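Local coordinates for protein Exo beta-1,2-glucooligosaccharide sophorohydrolase (non-reducing end) (Parabacteroides distasonis ATCC 8503, PDB 5Z06) that hydrolyses linear beta-1,2-glucan and beta-1,2-glucooligosaccharides of four or more units from the non-reducing end, releasing sophorose, at residues 385-390 with 454-459. Numbering follows the deposited sequence.
Sequences PKDNGG and WVINHK
Lys386 and Asp387 meet Val455 and Ile456 where two loops pack side by side in the helical glycoamylase-like domain of this GH144 enzyme, consistent with the (alpha/alpha)6-barrel of its clan. One loop leads into strand 390-391; the other runs from strand 447-448 to helix 467-475. In the first, Asp387 is the centre of an inverse gamma turn, with a weak backbone bond from Asn388 N to Lys386 O.

The contact is van der Waals packing, with no hydrogen bond between the two segments. Ile456 reaches over with its longer branch. CG1 stands anti to the carbonyl carbon (chi1 -63°) and CD1 continues the chain outward (chi2 179°), which brings the methyl to the bend of the turn. There Ile456 CD1 rests against the peptide carbonyl of Lys386, 3.7 Å from Lys386 O. The same methyl of Ile456 is 3.8 Å from Asp387 CB. CG1 of Ile456 packs 3.8 Å from Lys386 CB. Val455 adds one methyl beside this, its CG1 4.0 Å from Lys386 CB. The lysine chain stays extended beyond CG and crosses Val455 at about a right angle. The valine methyl meets only the first two side-chain carbons of Lys386, CB and CG. Asp387 is buried.

Polar bonds tie the first loop to the residues just before 454-459. Pro385 O accepts from Gln452 NE2. The side-chain OD1 of Asn388 bonds to Ser449 OG and its ND2 to Asp451 OD1. His447 of strand 447-448 touches both Asp387 and Ile456.

Between the two exposed residues, Lys386 CG approaches Val455 CG1 at 4.2 Å.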
ATOM      1  N   PRO A 385      -6.220 -18.773  10.011  1.00 36.17           N
ATOM      2  CA  PRO A 385      -6.588 -19.160  11.383  1.00 34.71           C
ATOM      3  C   PRO A 385      -5.406 -19.617  12.252  1.00 32.27           C
ATOM      4  O   PRO A 385      -5.507 -19.598  13.461  1.00 34.74           O
ATOM      5  CB  PRO A 385      -7.605 -20.292  11.162  1.00 35.38           C
ATOM      6  CG  PRO A 385      -7.162 -20.921   9.859  1.00 37.05           C
ATOM      7  CD  PRO A 385      -6.717 -19.749   9.013  1.00 37.48           C
ATOM      8  N   LYS A 386      -4.283 -19.984  11.654  1.00 34.02           N
ATOM      9  CA  LYS A 386      -3.087 -20.314  12.440  1.00 35.80           C
ATOM     10  C   LYS A 386      -2.413 -19.084  13.024  1.00 34.13           C
ATOM     11  O   LYS A 386      -1.805 -19.148  14.099  1.00 32.63           O
ATOM     12  CB  LYS A 386      -2.096 -21.103  11.596  1.00 39.95           C
ATOM     13  CG  LYS A 386      -2.668 -22.416  11.086  1.00 40.88           C
ATOM     14  CD  LYS A 386      -1.658 -23.204  10.283  1.00 41.36           C
ATOM     15  CE  LYS A 386      -2.255 -24.545   9.928  1.00 42.94           C
ATOM     16  NZ  LYS A 386      -1.344 -25.237   8.997  1.00 47.25           N
ATOM     17  N   ASP A 387      -2.544 -17.950  12.341  1.00 32.81           N
ATOM     18  CA  ASP A 387      -1.839 -16.754  12.755  1.00 33.05           C
ATOM     19  C   ASP A 387      -2.774 -15.897  13.544  1.00 30.61           C
ATOM     20  O   ASP A 387      -3.127 -14.776  13.141  1.00 31.03           O
ATOM     21  CB  ASP A 387      -1.231 -15.987  11.573  1.00 32.96           C
ATOM     22  CG  ASP A 387      -0.430 -14.772  12.021  1.00 33.62           C
ATOM     23  OD1 ASP A 387       0.043 -14.754  13.187  1.00 30.22           O
ATOM     24  OD2 ASP A 387      -0.305 -13.830  11.210  1.00 35.44           O
ATOM     25  N   ASN A 388      -3.137 -16.418  14.704  1.00 27.66           N
ATOM     26  CA  ASN A 388      -4.198 -15.829  15.508  1.00 27.53           C
ATOM     27  C   ASN A 388      -3.705 -15.430  16.884  1.00 27.27           C
ATOM     28  O   ASN A 388      -4.490 -15.240  17.797  1.00 30.70           O
ATOM     29  CB  ASN A 388      -5.348 -16.820  15.597  1.00 28.94           C
ATOM     30  CG  ASN A 388      -5.050 -17.993  16.514  1.00 28.70           C
ATOM     31  OD1 ASN A 388      -3.890 -18.410  16.665  1.00 27.70           O
ATOM     32  ND2 ASN A 388      -6.091 -18.492  17.184  1.00 29.84           N
ATOM     33  N   GLY A 389      -2.389 -15.299  17.028  1.00 28.75           N
ATOM     34  CA  GLY A 389      -1.780 -15.017  18.312  1.00 27.84           C
ATOM     35  C   GLY A 389      -0.599 -14.109  18.115  1.00 27.83           C
ATOM     36  O   GLY A 389      -0.636 -13.235  17.239  1.00 28.99           O
ATOM     37  N   GLY A 390       0.451 -14.303  18.909  1.00 25.63           N
ATOM     38  CA  GLY A 390       1.613 -13.435  18.809  1.00 25.91           C
ATOM     39  C   GLY A 390       2.371 -13.542  17.486  1.00 25.29           C
ATOM     40  O   GLY A 390       2.517 -14.626  16.904  1.00 25.23           O
ATOM     41  N   TRP A 454       2.663 -23.645  18.701  1.00 34.23           N
ATOM     42  CA  TRP A 454       3.755 -23.390  17.765  1.00 34.05           C
ATOM     43  C   TRP A 454       3.510 -24.005  16.391  1.00 32.42           C
ATOM     44  O   TRP A 454       4.456 -24.311  15.689  1.00 30.48           O
ATOM     45  CB  TRP A 454       5.064 -23.918  18.345  1.00 36.07           C
ATOM     46  CG  TRP A 454       5.264 -23.454  19.735  1.00 36.22           C
ATOM     47  CD1 TRP A 454       5.006 -24.148  20.893  1.00 36.02           C
ATOM     48  CD2 TRP A 454       5.717 -22.175  20.125  1.00 35.80           C
ATOM     49  NE1 TRP A 454       5.298 -23.370  21.983  1.00 34.81           N
ATOM     50  CE2 TRP A 454       5.744 -22.154  21.537  1.00 35.71           C
ATOM     51  CE3 TRP A 454       6.114 -21.033  19.418  1.00 38.27           C
ATOM     52  CZ2 TRP A 454       6.140 -21.041  22.246  1.00 36.78           C
ATOM     53  CZ3 TRP A 454       6.525 -19.926  20.128  1.00 37.85           C
ATOM     54  CH2 TRP A 454       6.539 -19.939  21.527  1.00 37.38           C
ATOM     55  N   VAL A 455       2.243 -24.106  15.985  1.00 32.65           N
ATOM     56  CA  VAL A 455       1.896 -24.731  14.722  1.00 32.55           C
ATOM     57  C   VAL A 455       2.620 -24.091  13.528  1.00 33.81           C
ATOM     58  O   VAL A 455       3.069 -24.822  12.642  1.00 28.98           O
ATOM     59  CB  VAL A 455       0.358 -24.805  14.507  1.00 33.79           C
ATOM     60  CG1 VAL A 455      -0.257 -23.417  14.325  1.00 35.86           C
ATOM     61  CG2 VAL A 455       0.027 -25.709  13.326  1.00 32.04           C
ATOM     62  N   ILE A 456       2.766 -22.754  13.497  1.00 32.67           N
ATOM     63  CA  ILE A 456       3.377 -22.128  12.304  1.00 32.07           C
ATOM     64  C   ILE A 456       4.852 -22.429  12.256  1.00 32.32           C
ATOM     65  O   ILE A 456       5.379 -22.724  11.188  1.00 32.19           O
ATOM     66  CB  ILE A 456       3.123 -20.628  12.178  1.00 31.84           C
ATOM     67  CG1 ILE A 456       1.613 -20.405  12.023  1.00 32.34           C
ATOM     68  CG2 ILE A 456       3.908 -20.049  10.977  1.00 31.72           C
ATOM     69  CD1 ILE A 456       1.179 -18.951  11.919  1.00 32.92           C
ATOM     70  N   ASN A 457       5.510 -22.348  13.412  1.00 34.01           N
ATOM     71  CA  ASN A 457       6.831 -22.946  13.607  1.00 36.26           C
ATOM     72  C   ASN A 457       7.920 -22.393  12.682  1.00 35.30           C
ATOM     73  O   ASN A 457       8.749 -23.124  12.115  1.00 34.48           O
ATOM     74  CB  ASN A 457       6.735 -24.484  13.486  1.00 40.83           C
ATOM     75  CG  ASN A 457       7.698 -25.197  14.412  1.00 45.24           C
ATOM     76  OD1 ASN A 457       7.693 -24.990  15.645  1.00 48.60           O
ATOM     77  ND2 ASN A 457       8.541 -26.032  13.829  1.00 48.68           N
ATOM     78  N   HIS A 458       7.914 -21.078  12.551  1.00 32.62           N
ATOM     79  CA  HIS A 458       8.826 -20.389  11.673  1.00 30.78           C
ATOM     80  C   HIS A 458       9.937 -19.841  12.556  1.00 31.03           C
ATOM     81  O   HIS A 458       9.695 -18.958  13.395  1.00 33.73           O
ATOM     82  CB  HIS A 458       8.067 -19.283  10.964  1.00 31.25           C
ATOM     83  CG  HIS A 458       8.796 -18.673   9.818  1.00 31.09           C
ATOM     84  ND1 HIS A 458       8.144 -18.009   8.804  1.00 30.52           N
ATOM     85  CD2 HIS A 458      10.113 -18.620   9.518  1.00 31.93           C
ATOM     86  CE1 HIS A 458       9.029 -17.582   7.923  1.00 33.31           C
ATOM     87  NE2 HIS A 458      10.233 -17.945   8.329  1.00 32.35           N
ATOM     88  N   LYS A 459      11.148 -20.375  12.395  1.00 29.94           N
ATOM     89  CA  LYS A 459      12.304 -19.890  13.141  1.00 31.11           C
ATOM     90  C   LYS A 459      12.716 -18.546  12.600  1.00 31.83           C
ATOM     91  O   LYS A 459      12.590 -18.312  11.401  1.00 31.64           O
ATOM     92  CB  LYS A 459      13.472 -20.839  13.020  1.00 32.62           C
ATOM     93  CG  LYS A 459      13.282 -22.145  13.779  1.00 35.93           C
ATOM     94  CD  LYS A 459      14.192 -23.226  13.188  1.00 40.04           C
ATOM     95  CE  LYS A 459      14.398 -24.407  14.132  1.00 43.20           C
ATOM     96  NZ  LYS A 459      13.242 -25.342  14.124  1.00 43.12           N
TER